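Local coordinates for intracellular serine protease (Bacillus licheniformis, PDB 4ZOQ), which probably cleaves peptide bonds as a subtilisin-like serine endopeptidase acting on lanthipeptide precursors, at residues 44-49 with 129-134; 58-63 with 247-252; 117-122 with 153-158; 212-217 with 227-232; 220-225 with 326-331. All coordinates share one frame; numbering follows the deposited sequence.

Contact 1 (44-49 with 129-134); sequences DVKVAL and DGHEVI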
# COMPACT_ATOMS: atom_id res chain seq x y z
N ASP B 44 -16.53 -6.67 8.10
CA ASP B 44 -16.98 -5.30 7.79
C ASP B 44 -15.94 -4.23 8.14
O ASP B 44 -16.24 -3.04 8.12
CB ASP B 44 -18.31 -4.97 8.50
CG ASP B 44 -18.17 -4.90 9.97
OD1 ASP B 44 -17.26 -5.56 10.49
OD2 ASP B 44 -18.98 -4.22 10.62
N VAL B 45 -14.74 -4.66 8.51
CA VAL B 45 -13.57 -3.78 8.44
C VAL B 45 -12.96 -3.96 7.04
O VAL B 45 -12.70 -5.08 6.61
CB VAL B 45 -12.52 -4.09 9.52
CG1 VAL B 45 -11.17 -3.48 9.15
CG2 VAL B 45 -13.02 -3.65 10.89
N LYS B 46 -12.77 -2.87 6.32
CA LYS B 46 -12.36 -2.98 4.92
C LYS B 46 -10.98 -2.34 4.70
O LYS B 46 -10.72 -1.20 5.11
CB LYS B 46 -13.40 -2.31 3.99
CG LYS B 46 -14.75 -3.00 3.97
CD LYS B 46 -15.66 -2.47 2.86
CE LYS B 46 -16.17 -1.06 3.16
NZ LYS B 46 -16.95 -0.56 1.97
N VAL B 47 -10.10 -3.09 4.03
CA VAL B 47 -8.78 -2.61 3.66
C VAL B 47 -8.74 -2.39 2.16
O VAL B 47 -9.02 -3.30 1.38
CB VAL B 47 -7.66 -3.61 4.09
CG1 VAL B 47 -6.29 -3.15 3.61
CG2 VAL B 47 -7.67 -3.82 5.61
N ALA B 48 -8.43 -1.16 1.75
CA ALA B 48 -8.33 -0.83 0.34
C ALA B 48 -6.95 -1.19 -0.21
O ALA B 48 -5.93 -0.82 0.35
CB ALA B 48 -8.62 0.63 0.12
N LEU B 49 -6.96 -1.96 -1.28
CA LEU B 49 -5.75 -2.44 -1.92
C LEU B 49 -5.45 -1.64 -3.18
O LEU B 49 -5.94 -1.99 -4.26
CB LEU B 49 -5.92 -3.91 -2.29
CG LEU B 49 -4.66 -4.56 -2.86
CD1 LEU B 49 -3.78 -5.09 -1.75
CD2 LEU B 49 -5.00 -5.65 -3.89
N ASP B 129 -15.84 5.25 0.29
CA ASP B 129 -16.45 3.90 0.30
C ASP B 129 -16.40 3.18 1.65
O ASP B 129 -16.66 1.99 1.73
CB ASP B 129 -15.76 3.00 -0.73
CG ASP B 129 -15.89 3.54 -2.14
OD1 ASP B 129 -16.84 4.32 -2.39
OD2 ASP B 129 -15.04 3.21 -3.00
N GLY B 130 -16.02 3.90 2.69
CA GLY B 130 -16.06 3.37 4.03
C GLY B 130 -14.90 2.48 4.44
O GLY B 130 -15.00 1.81 5.46
N HIS B 131 -13.76 2.55 3.74
CA HIS B 131 -12.56 1.79 4.10
C HIS B 131 -11.83 2.44 5.27
O HIS B 131 -11.53 3.63 5.22
CB HIS B 131 -11.61 1.69 2.91
CG HIS B 131 -12.13 0.83 1.80
ND1 HIS B 131 -13.06 1.27 0.88
CD2 HIS B 131 -11.89 -0.47 1.50
CE1 HIS B 131 -13.36 0.29 0.05
NE2 HIS B 131 -12.66 -0.78 0.40
N GLU B 132 -11.51 1.66 6.28
CA GLU B 132 -10.82 2.19 7.45
C GLU B 132 -9.30 2.17 7.31
O GLU B 132 -8.60 2.92 8.00
CB GLU B 132 -11.21 1.42 8.72
CG GLU B 132 -12.67 1.52 9.14
CD GLU B 132 -13.54 0.36 8.65
OE1 GLU B 132 -13.35 -0.17 7.51
OE2 GLU B 132 -14.39 -0.06 9.47
N VAL B 133 -8.80 1.33 6.41
CA VAL B 133 -7.37 1.21 6.13
C VAL B 133 -7.06 1.20 4.61
O VAL B 133 -7.76 0.55 3.82
CB VAL B 133 -6.76 -0.05 6.76
CG1 VAL B 133 -5.26 -0.17 6.39
CG2 VAL B 133 -6.96 -0.06 8.27
N ILE B 134 -6.03 1.95 4.21
CA ILE B 134 -5.53 1.92 2.84
C ILE B 134 -4.07 1.44 2.78
O ILE B 134 -3.21 1.86 3.54
CB ILE B 134 -5.66 3.31 2.16
CG1 ILE B 134 -7.13 3.73 2.09
CG2 ILE B 134 -5.01 3.32 0.77
CD1 ILE B 134 -7.35 5.17 1.67
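The Lys46 side chain runs out from beside its own backbone N and turns at chi3 (-72°), which carries the ammonium to the carbonyl O of Asp129. Lys46 NZ gives a hydrogen bond of 2.6 Å to Asp129 O, nearly along the C=O axis. Glu132 bends at chi2 (96°), and its carboxylate curls back to the backbone N of Lys46. Lys46 N donates to Glu132 OE1 at 3.0 Å, almost straight, on the syn side but out of the carboxylate plane. The other oxygen, Glu132 OE2, forms a salt bridge with Arg294 of helix 275-297. Strands 46-51 and 133-136 run parallel and adjacent in the central sheet of the subtilisin-like alpha/beta fold. Val47 pairs with Val133 and Ala48 with Ile134. Ala48 N donates to Val133 O at 2.8 Å, in the carbonyl plane; Val133 N reaches Lys46 O only weakly, at 3.4 Å. On the Val47 face, Val47 CG2 lies 4.0 Å from Val133 CB, and both valines point the same way. On the Ala48 face sits the His131 ring, with Ala48 CB in an off-centre CH-pi contact. Lys46 CB touches His131 CD2 at 3.4 Å. Both ring nitrogens are bonded elsewhere, ND1 to Ala126 O and NE2 to Thr104 OG1. Gly130, with positive phi, completes a Schellman motif that ends helix 116-128.

Contact 2 (58-63 with 247-252); sequences HPDLKA and LTTYPK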
# COMPACT_ATOMS: atom_id res chain seq x y z
N HIS B 58 -8.72 -16.54 -6.08
CA HIS B 58 -7.65 -17.26 -5.38
C HIS B 58 -8.25 -17.92 -4.14
O HIS B 58 -8.98 -17.27 -3.39
CB HIS B 58 -6.49 -16.32 -5.00
CG HIS B 58 -5.26 -17.03 -4.54
ND1 HIS B 58 -5.17 -17.67 -3.31
CD2 HIS B 58 -4.06 -17.23 -5.15
CE1 HIS B 58 -3.97 -18.21 -3.19
NE2 HIS B 58 -3.28 -17.96 -4.29
N PRO B 59 -7.98 -19.22 -3.95
CA PRO B 59 -8.58 -20.00 -2.85
C PRO B 59 -8.43 -19.33 -1.49
O PRO B 59 -9.35 -19.36 -0.67
CB PRO B 59 -7.78 -21.32 -2.86
CG PRO B 59 -7.20 -21.41 -4.22
CD PRO B 59 -6.98 -20.00 -4.70
N ASP B 60 -7.30 -18.67 -1.29
CA ASP B 60 -7.05 -18.04 -0.00
C ASP B 60 -7.70 -16.66 0.12
O ASP B 60 -8.00 -16.22 1.23
CB ASP B 60 -5.55 -17.94 0.23
CG ASP B 60 -4.89 -19.29 0.31
OD1 ASP B 60 -5.52 -20.23 0.84
OD2 ASP B 60 -3.74 -19.41 -0.16
N LEU B 61 -7.96 -16.00 -1.00
CA LEU B 61 -8.41 -14.60 -0.94
C LEU B 61 -9.90 -14.42 -1.25
O LEU B 61 -10.50 -13.45 -0.79
CB LEU B 61 -7.58 -13.75 -1.92
CG LEU B 61 -6.07 -13.92 -1.76
CD1 LEU B 61 -5.27 -13.10 -2.80
CD2 LEU B 61 -5.63 -13.63 -0.32
N LYS B 62 -10.52 -15.34 -1.99
CA LYS B 62 -11.90 -15.14 -2.45
C LYS B 62 -12.92 -14.92 -1.30
O LYS B 62 -13.83 -14.12 -1.45
CB LYS B 62 -12.36 -16.28 -3.36
CG LYS B 62 -12.40 -17.65 -2.73
CD LYS B 62 -12.80 -18.69 -3.78
CE LYS B 62 -12.86 -20.12 -3.21
NZ LYS B 62 -14.17 -20.39 -2.54
N ALA B 63 -12.76 -15.58 -0.15
CA ALA B 63 -13.70 -15.37 0.98
C ALA B 63 -13.72 -13.94 1.55
O ALA B 63 -14.70 -13.54 2.19
CB ALA B 63 -13.41 -16.34 2.12
N LEU B 247 6.89 -16.26 1.65
CA LEU B 247 5.87 -16.79 0.75
C LEU B 247 4.80 -15.73 0.46
O LEU B 247 4.43 -14.95 1.34
CB LEU B 247 5.23 -18.06 1.32
CG LEU B 247 4.58 -18.97 0.26
CD1 LEU B 247 5.65 -19.51 -0.66
CD2 LEU B 247 3.79 -20.12 0.88
N THR B 248 4.31 -15.73 -0.76
CA THR B 248 3.22 -14.85 -1.19
C THR B 248 2.12 -15.66 -1.89
O THR B 248 2.37 -16.70 -2.54
CB THR B 248 3.72 -13.79 -2.19
OG1 THR B 248 4.27 -14.43 -3.36
CG2 THR B 248 4.78 -12.93 -1.57
N THR B 249 0.90 -15.16 -1.81
CA THR B 249 -0.14 -15.67 -2.68
C THR B 249 0.11 -15.06 -4.05
O THR B 249 0.37 -13.87 -4.18
CB THR B 249 -1.55 -15.35 -2.18
OG1 THR B 249 -1.60 -13.98 -1.79
CG2 THR B 249 -1.89 -16.20 -0.96
N TYR B 250 0.03 -15.91 -5.06
CA TYR B 250 0.34 -15.53 -6.43
C TYR B 250 -0.84 -16.01 -7.28
O TYR B 250 -1.47 -17.02 -6.92
CB TYR B 250 1.68 -16.15 -6.84
CG TYR B 250 2.36 -15.47 -8.00
CD1 TYR B 250 2.83 -14.15 -7.89
CD2 TYR B 250 2.60 -16.16 -9.19
CE1 TYR B 250 3.47 -13.53 -8.95
CE2 TYR B 250 3.24 -15.55 -10.25
CZ TYR B 250 3.68 -14.24 -10.12
OH TYR B 250 4.32 -13.65 -11.17
N PRO B 251 -1.20 -15.25 -8.34
CA PRO B 251 -2.39 -15.60 -9.13
C PRO B 251 -2.36 -17.08 -9.54
O PRO B 251 -1.41 -17.55 -10.15
CB PRO B 251 -2.30 -14.68 -10.34
CG PRO B 251 -1.53 -13.49 -9.85
CD PRO B 251 -0.51 -14.06 -8.89
N LYS B 252 -3.40 -17.81 -9.16
CA LYS B 252 -3.35 -19.26 -9.25
C LYS B 252 -3.21 -19.74 -10.70
O LYS B 252 -2.62 -20.78 -10.97
CB LYS B 252 -4.59 -19.87 -8.60
CG LYS B 252 -5.63 -20.28 -9.60
CD LYS B 252 -7.00 -20.50 -8.99
CE LYS B 252 -7.72 -19.20 -8.76
NZ LYS B 252 -9.00 -19.48 -8.06
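His58 faces Lys252, and Asp60 faces Thr249, across two backbones that stay apart. The CA atoms of His58 and Lys252 are 6.1 Å from each other, and those of Asp60 and Thr249 are 7.8 Å. The 58-63 loop is curled by His58 O, which accepts from both Leu61 N and Lys62 N. Thr249 is the last residue of strand 246-249, and the chain runs on as a loop through Pro251 to Lys252. The gap is bridged mainly by the imidazole of His58. Its CG stands anti to the backbone N (chi1 -168°), and the ring reaches Thr249. Thr249 CB lies over one face, 4.1 Å from the His58 ring centroid, in a CH-pi contact. Pro59 CD lies over the opposite face. Tyr250 O is near the ring plane at the edge, 3.1 Å from His58 CD2. The contact joins the loop after strand 46-51 to the two-stranded antiparallel sheet 246-249/269-272, separate from the main subtilase sheet. Asp60 N donates to His58 ND1 at 3.1 Å, close to the ring plane, while NE2 is bonded to Gly268 O. These bonds fix the rotation of the ring. Asp60 OD2, bonded to Tyr269 OH, passes 3.8 Å from Thr249 CG2. Thr249 OG1 bonds to Thr88 O. The chain of Lys252, bent at chi3, passes His58 CA and brings NZ to 3.6 Å from His58 N.

Contact 3 (117-122 with 153-158); sequences YNIMKA and KAYQRA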
# COMPACT_ATOMS: atom_id res chain seq x y z
N TYR B 117 -1.91 10.15 -10.37
CA TYR B 117 -3.27 10.68 -10.42
C TYR B 117 -4.27 9.61 -10.04
O TYR B 117 -5.18 9.84 -9.25
CB TYR B 117 -3.58 11.23 -11.82
CG TYR B 117 -5.00 11.71 -12.00
CD1 TYR B 117 -5.38 12.97 -11.58
CD2 TYR B 117 -5.98 10.88 -12.55
CE1 TYR B 117 -6.67 13.42 -11.73
CE2 TYR B 117 -7.29 11.31 -12.71
CZ TYR B 117 -7.63 12.59 -12.29
OH TYR B 117 -8.92 13.06 -12.41
N ASN B 118 -4.16 8.43 -10.65
CA ASN B 118 -5.08 7.37 -10.28
C ASN B 118 -4.93 6.88 -8.84
O ASN B 118 -5.90 6.38 -8.25
CB ASN B 118 -5.00 6.20 -11.26
CG ASN B 118 -5.77 6.48 -12.52
OD1 ASN B 118 -6.69 7.30 -12.52
ND2 ASN B 118 -5.39 5.82 -13.61
N ILE B 119 -3.73 7.03 -8.26
CA ILE B 119 -3.54 6.62 -6.89
C ILE B 119 -4.35 7.54 -5.98
O ILE B 119 -5.05 7.09 -5.05
CB ILE B 119 -2.06 6.62 -6.47
CG1 ILE B 119 -1.28 5.64 -7.34
CG2 ILE B 119 -1.92 6.25 -4.98
CD1 ILE B 119 0.19 5.67 -7.13
N MET B 120 -4.26 8.84 -6.27
CA MET B 120 -5.01 9.84 -5.51
C MET B 120 -6.52 9.62 -5.64
O MET B 120 -7.24 9.66 -4.64
CB MET B 120 -4.67 11.26 -6.00
CG MET B 120 -3.22 11.60 -5.92
SD MET B 120 -2.89 13.36 -6.23
CE MET B 120 -1.32 13.21 -7.09
N LYS B 121 -6.97 9.33 -6.86
CA LYS B 121 -8.39 9.12 -7.07
C LYS B 121 -8.86 7.90 -6.30
O LYS B 121 -9.92 7.93 -5.67
CB LYS B 121 -8.70 8.97 -8.55
CG LYS B 121 -10.18 8.96 -8.86
CD LYS B 121 -10.38 8.70 -10.34
CE LYS B 121 -10.45 9.99 -11.12
NZ LYS B 121 -10.49 9.76 -12.57
N ALA B 122 -8.05 6.84 -6.33
CA ALA B 122 -8.37 5.64 -5.58
C ALA B 122 -8.36 5.92 -4.07
O ALA B 122 -9.22 5.44 -3.33
CB ALA B 122 -7.39 4.52 -5.91
N LYS B 153 1.80 18.50 -3.74
CA LYS B 153 0.76 19.31 -3.12
C LYS B 153 -0.60 18.64 -3.27
O LYS B 153 -1.42 18.60 -2.33
CB LYS B 153 0.73 20.70 -3.76
CG LYS B 153 -0.31 21.65 -3.23
CD LYS B 153 -0.14 23.00 -3.90
CE LYS B 153 -1.05 24.06 -3.30
NZ LYS B 153 -0.89 25.31 -4.11
N ALA B 154 -0.84 18.10 -4.46
CA ALA B 154 -2.07 17.38 -4.76
C ALA B 154 -2.15 16.14 -3.91
O ALA B 154 -3.19 15.81 -3.32
CB ALA B 154 -2.11 17.00 -6.25
N TYR B 155 -1.00 15.47 -3.83
CA TYR B 155 -0.92 14.16 -3.23
C TYR B 155 -1.14 14.32 -1.73
O TYR B 155 -1.77 13.48 -1.07
CB TYR B 155 0.45 13.58 -3.49
CG TYR B 155 0.43 12.15 -3.81
CD1 TYR B 155 1.28 11.64 -4.78
CD2 TYR B 155 -0.54 11.33 -3.26
CE1 TYR B 155 1.26 10.31 -5.10
CE2 TYR B 155 -0.58 10.00 -3.58
CZ TYR B 155 0.32 9.50 -4.51
OH TYR B 155 0.31 8.18 -4.88
N GLN B 156 -0.66 15.45 -1.21
CA GLN B 156 -0.80 15.77 0.20
C GLN B 156 -2.27 16.04 0.55
O GLN B 156 -2.71 15.75 1.67
CB GLN B 156 0.09 16.98 0.55
CG GLN B 156 0.20 17.29 2.01
CD GLN B 156 0.75 16.11 2.84
OE1 GLN B 156 1.93 15.76 2.76
NE2 GLN B 156 -0.12 15.50 3.63
N ARG B 157 -3.03 16.55 -0.40
CA ARG B 157 -4.43 16.83 -0.13
C ARG B 157 -5.21 15.54 -0.01
O ARG B 157 -6.05 15.40 0.86
CB ARG B 157 -5.04 17.69 -1.24
CG ARG B 157 -4.63 19.14 -1.25
CD ARG B 157 -5.37 19.87 -2.36
NE ARG B 157 -4.95 21.26 -2.47
CZ ARG B 157 -5.47 22.14 -3.33
NH1 ARG B 157 -6.40 21.76 -4.20
NH2 ARG B 157 -5.03 23.39 -3.34
N ALA B 158 -4.85 14.57 -0.84
CA ALA B 158 -5.44 13.24 -0.75
C ALA B 158 -5.16 12.62 0.62
O ALA B 158 -6.07 12.06 1.27
CB ALA B 158 -4.89 12.34 -1.85
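Tyr155 OH is buried against Ile119 and has no polar partner anywhere in the model. The hydroxyl O of Tyr155 lies 3.0 Å from Ile119 CG2, though the exact closeness is doubtful at this resolution. Ile119 CG2 comes in at the ring edge, near the plane. The first torsion of Tyr155 (chi1 -140°) is off the usual staggered values and swings the ring across to the other helix. Met120 packs over one face of that ring. Its CG sits 4.1 Å from the Tyr155 centroid in a CH-pi contact, offset toward the rim. Its sulfur lies obliquely at 4.6 Å from the centroid, a Met-aromatic contact. The bend at chi3 brings Met120 CE to 3.8 Å from Tyr155 CD1. Met120 SD also touches Ala154 CB at 3.7 Å. Helices 116-128 and 146-164 run nearly parallel, their local axes 9.6 Å apart and 19° from one another. Both belong to the helical layer on one side of the central sheet. Lys121 makes a salt bridge to Asp56 of the other chain, and Arg157 and Tyr117 hydrogen-bond to backbone oxygens of that chain. No hydrogen bond joins these two segments, and the contact rests on dispersion and shape, with the phenol oxygen paying a likely desolvation cost.

Contact 4 (212-217 with 227-232); sequences SPYSNQ and GGYLGE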
# COMPACT_ATOMS: atom_id res chain seq x y z
N SER B 212 16.38 -5.20 5.78
CA SER B 212 16.61 -5.73 4.44
C SER B 212 17.51 -4.73 3.75
O SER B 212 17.31 -3.52 3.90
CB SER B 212 15.31 -5.92 3.66
OG SER B 212 14.42 -6.83 4.31
N PRO B 213 18.53 -5.21 3.02
CA PRO B 213 19.51 -4.32 2.37
C PRO B 213 18.88 -3.32 1.39
O PRO B 213 19.41 -2.23 1.21
CB PRO B 213 20.43 -5.29 1.62
CG PRO B 213 20.27 -6.62 2.33
CD PRO B 213 18.85 -6.64 2.86
N TYR B 214 17.78 -3.70 0.76
CA TYR B 214 17.14 -2.85 -0.24
C TYR B 214 16.25 -1.80 0.41
O TYR B 214 15.81 -0.86 -0.22
CB TYR B 214 16.31 -3.70 -1.20
CG TYR B 214 15.28 -4.53 -0.48
CD1 TYR B 214 14.10 -3.96 -0.05
CD2 TYR B 214 15.48 -5.91 -0.24
CE1 TYR B 214 13.15 -4.69 0.64
CE2 TYR B 214 14.50 -6.66 0.43
CZ TYR B 214 13.33 -6.03 0.87
OH TYR B 214 12.33 -6.68 1.54
N SER B 215 15.97 -1.97 1.68
CA SER B 215 14.95 -1.13 2.30
C SER B 215 15.39 0.35 2.41
O SER B 215 16.40 0.66 3.01
CB SER B 215 14.60 -1.70 3.66
OG SER B 215 13.47 -1.07 4.20
N ASN B 216 14.62 1.25 1.80
CA ASN B 216 14.86 2.68 1.93
C ASN B 216 14.79 3.10 3.40
O ASN B 216 13.97 2.58 4.16
CB ASN B 216 13.83 3.50 1.11
CG ASN B 216 14.14 3.50 -0.39
OD1 ASN B 216 15.25 3.19 -0.82
ND2 ASN B 216 13.15 3.88 -1.18
N GLN B 217 15.65 4.05 3.76
CA GLN B 217 15.79 4.53 5.12
C GLN B 217 15.56 6.02 5.13
O GLN B 217 15.69 6.65 4.10
CB GLN B 217 17.20 4.18 5.65
CG GLN B 217 17.50 2.69 5.56
CD GLN B 217 18.88 2.29 6.11
OE1 GLN B 217 19.61 3.11 6.66
NE2 GLN B 217 19.21 1.00 5.99
N GLY B 227 9.81 -8.43 5.42
CA GLY B 227 9.67 -8.60 3.99
C GLY B 227 10.81 -9.41 3.35
O GLY B 227 10.84 -9.56 2.14
N GLY B 228 11.80 -9.84 4.14
CA GLY B 228 12.77 -10.80 3.65
C GLY B 228 13.72 -10.29 2.59
O GLY B 228 13.71 -9.11 2.24
N TYR B 229 14.61 -11.17 2.15
CA TYR B 229 15.43 -10.87 0.99
C TYR B 229 15.99 -12.17 0.43
O TYR B 229 15.67 -13.26 0.92
CB TYR B 229 16.53 -9.86 1.30
CG TYR B 229 17.27 -9.36 0.06
CD1 TYR B 229 16.58 -8.92 -1.08
CD2 TYR B 229 18.66 -9.25 0.05
CE1 TYR B 229 17.26 -8.42 -2.20
CE2 TYR B 229 19.34 -8.74 -1.04
CZ TYR B 229 18.64 -8.34 -2.18
OH TYR B 229 19.35 -7.85 -3.25
N LEU B 230 16.80 -12.06 -0.61
CA LEU B 230 17.38 -13.21 -1.26
C LEU B 230 18.41 -13.86 -0.33
O LEU B 230 18.61 -15.07 -0.38
CB LEU B 230 18.03 -12.78 -2.58
CG LEU B 230 17.11 -12.27 -3.68
CD1 LEU B 230 17.88 -11.43 -4.68
CD2 LEU B 230 16.43 -13.45 -4.37
N GLY B 231 19.00 -13.06 0.56
CA GLY B 231 19.96 -13.58 1.53
C GLY B 231 20.42 -12.44 2.40
O GLY B 231 20.30 -11.30 1.98
N GLU B 232 21.03 -12.73 3.55
CA GLU B 232 21.48 -11.65 4.44
C GLU B 232 22.61 -10.87 3.83
O GLU B 232 22.75 -9.66 4.05
CB GLU B 232 21.98 -12.19 5.78
CG GLU B 232 20.93 -12.53 6.78
CD GLU B 232 20.38 -11.32 7.51
OE1 GLU B 232 21.10 -10.30 7.66
OE2 GLU B 232 19.24 -11.44 8.00
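Tyr214 and Tyr229 meet as an offset edge-to-face pair. The edge of Tyr214 is turned toward the face of Tyr229, with centroids 5.2 Å apart and planes at 60°. The touching atoms are Tyr214 CD2 and Tyr229 CD1, only 3.3 Å apart. One face of Tyr214 carries Ser212 CB, offset toward the rim. Gly228 O lies at the edge of the same ring, in its plane. Leu230 CB sits over the centre of one face of Tyr229. The ring of Tyr273 meets both tyrosines, edge-to-face with Tyr229. Pro213 CG approaches Tyr229 CD2 obliquely at 3.8 Å. The first torsion of Tyr214 (chi1 57°) places the ring between its backbone N and carbonyl carbon, and the phenol then extends to the glycines. Tyr214 OH donates to Gly228 O at 2.9 Å, tilted 18° from the carbonyl plane. Ser212 OG is also near Gly228 O, at 3.2 Å, but its proton has another acceptor within reach. Both hydroxyls also bond to Ser204 OG of strand 200-205, which ties the turn to that strand. Tyr229 OH bonds to Asp235. Residues 212 to 215 form a type I beta turn. The contact joins the loops at either end of the edge strand 221-226 of the subtilase sheet, near the predicted active-site Ser276. Residues 227-232 lead to helix 234-237, and Tyr214 touches Thr275 at the start of helix 275-297.

Contact 5 (220-225 with 326-331); sequences EIEFTA and YGYGEV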
# COMPACT_ATOMS: atom_id res chain seq x y z
N GLU B 220 11.35 9.54 7.55
CA GLU B 220 9.96 9.22 7.21
C GLU B 220 9.56 7.80 7.59
O GLU B 220 8.38 7.55 7.78
CB GLU B 220 9.69 9.42 5.71
CG GLU B 220 10.26 8.33 4.82
CD GLU B 220 9.82 8.47 3.36
OE1 GLU B 220 10.08 9.55 2.77
OE2 GLU B 220 9.23 7.50 2.82
N ILE B 221 10.53 6.88 7.70
CA ILE B 221 10.23 5.49 8.06
C ILE B 221 9.57 5.46 9.44
O ILE B 221 10.12 6.03 10.39
CB ILE B 221 11.45 4.62 8.14
CG1 ILE B 221 12.34 4.72 6.90
CG2 ILE B 221 11.03 3.16 8.44
CD1 ILE B 221 11.77 4.19 5.65
N GLU B 222 8.39 4.84 9.55
CA GLU B 222 7.71 4.77 10.83
C GLU B 222 7.72 3.40 11.43
O GLU B 222 7.77 3.25 12.66
CB GLU B 222 6.26 5.23 10.74
CG GLU B 222 6.14 6.70 10.59
CD GLU B 222 4.78 7.19 10.98
OE1 GLU B 222 4.36 6.85 12.11
OE2 GLU B 222 4.13 7.87 10.15
N PHE B 223 7.62 2.40 10.55
CA PHE B 223 7.61 1.03 10.99
C PHE B 223 8.35 0.16 10.00
O PHE B 223 8.65 0.53 8.88
CB PHE B 223 6.20 0.48 11.13
CG PHE B 223 5.36 1.17 12.13
CD1 PHE B 223 5.55 0.96 13.49
CD2 PHE B 223 4.31 2.00 11.71
CE1 PHE B 223 4.76 1.58 14.41
CE2 PHE B 223 3.50 2.62 12.63
CZ PHE B 223 3.72 2.42 13.99
N THR B 224 8.56 -1.06 10.46
CA THR B 224 9.19 -2.09 9.70
C THR B 224 8.34 -3.37 9.80
O THR B 224 7.54 -3.53 10.73
CB THR B 224 10.64 -2.20 10.23
OG1 THR B 224 11.55 -1.60 9.30
CG2 THR B 224 11.03 -3.55 10.53
N ALA B 225 8.45 -4.24 8.80
CA ALA B 225 7.82 -5.55 8.89
C ALA B 225 8.66 -6.58 8.11
O ALA B 225 9.45 -6.20 7.23
CB ALA B 225 6.38 -5.51 8.38
N TYR B 326 14.64 1.74 11.15
CA TYR B 326 13.47 0.96 11.53
C TYR B 326 12.26 1.80 11.90
O TYR B 326 11.23 1.25 12.20
CB TYR B 326 13.78 0.07 12.74
CG TYR B 326 14.91 -0.87 12.51
CD1 TYR B 326 14.71 -2.10 11.91
CD2 TYR B 326 16.21 -0.51 12.88
CE1 TYR B 326 15.75 -2.94 11.70
CE2 TYR B 326 17.26 -1.34 12.67
CZ TYR B 326 17.03 -2.55 12.08
OH TYR B 326 18.08 -3.39 11.86
N GLY B 327 12.40 3.12 11.96
CA GLY B 327 11.31 3.94 12.50
C GLY B 327 11.05 3.57 13.96
O GLY B 327 11.99 3.31 14.72
N TYR B 328 9.79 3.48 14.37
CA TYR B 328 9.47 3.06 15.73
C TYR B 328 9.82 1.60 15.95
O TYR B 328 9.79 1.13 17.08
CB TYR B 328 7.98 3.26 16.04
CG TYR B 328 7.55 4.70 16.08
CD1 TYR B 328 7.98 5.55 17.09
CD2 TYR B 328 6.73 5.22 15.09
CE1 TYR B 328 7.60 6.87 17.13
CE2 TYR B 328 6.34 6.55 15.11
CZ TYR B 328 6.78 7.37 16.14
OH TYR B 328 6.41 8.70 16.18
N GLY B 329 10.07 0.86 14.87
CA GLY B 329 10.49 -0.53 14.98
C GLY B 329 9.62 -1.53 14.22
O GLY B 329 8.76 -1.16 13.39
N GLU B 330 9.82 -2.80 14.52
CA GLU B 330 9.10 -3.86 13.83
C GLU B 330 7.74 -4.12 14.44
O GLU B 330 7.62 -4.36 15.65
CB GLU B 330 9.89 -5.15 13.86
CG GLU B 330 9.24 -6.29 13.09
CD GLU B 330 10.13 -7.50 13.09
OE1 GLU B 330 11.30 -7.33 13.50
OE2 GLU B 330 9.73 -8.59 12.65
N VAL B 331 6.72 -4.00 13.59
CA VAL B 331 5.36 -4.33 13.96
C VAL B 331 5.16 -5.83 14.20
O VAL B 331 5.62 -6.65 13.43
CB VAL B 331 4.36 -3.85 12.86
CG1 VAL B 331 2.96 -4.47 13.08
CG2 VAL B 331 4.29 -2.34 12.85
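Thr224 pairs with Glu330 at the outer strand of the subtilase sheet, where the loop 326-331 runs beside strand 221-226 through a single backbone bridge. The tight part is the backbone. Tyr328 N donates to Glu222 O at 2.7 Å, Thr224 N to Gly329 O at 2.9 Å and Val331 N to Thr224 O at 3.0 Å. The first two donors stand well above the carbonyl planes of their acceptors, off the lone pairs. A type II' turn from Tyr326 to Gly329 brings Gly327 CA to within 3.2 Å of Ile221 O, leaving no room there for a side chain. Beside these bonds Phe223 CD1 packs on Val331 CG2 at 3.6 Å, with helices 275-297 and 303-313 beyond. Thr224 OG1 is buried without a partner. The rings of Phe223 and Tyr328 meet obliquely, centroids 5.8 Å apart, at the border of the packed part. The looser side belongs to Glu222 and Tyr328, both partly exposed. Their side chains run side by side, with carboxylate and ring planes 72° apart. Lys322 makes a cation-pi contact with Tyr328, and His307 bonds Glu222 OE1. Glu222 OE1 lies in the plane of the Tyr328 ring, at its edge, 3.6 Å from Tyr328 CE2.

Contacts 1 and 5 reach the same central sheet, contact 1 between two inner strands and contact 5 at an outermost strand, with centres 22 Å apart. Contact 3 lies on helices beside that sheet. Helix 116-128 is followed in the chain by strand 133-136 of contact 1, and the nearest atoms of contacts 1 and 3 are about 5 Å apart. Contacts 4 and 5 touch, Asn216 O to Ile221 CD1 at 3.1 Å. Contact 4 is nested in the chain loop closed by contact 2. The predicted charge relay residues lie among them: Tyr250 is about 7 Å from His86, Tyr214 about 8 Å from Ser276, and Ile119 about 9 Å from Asp51, side chain to side chain.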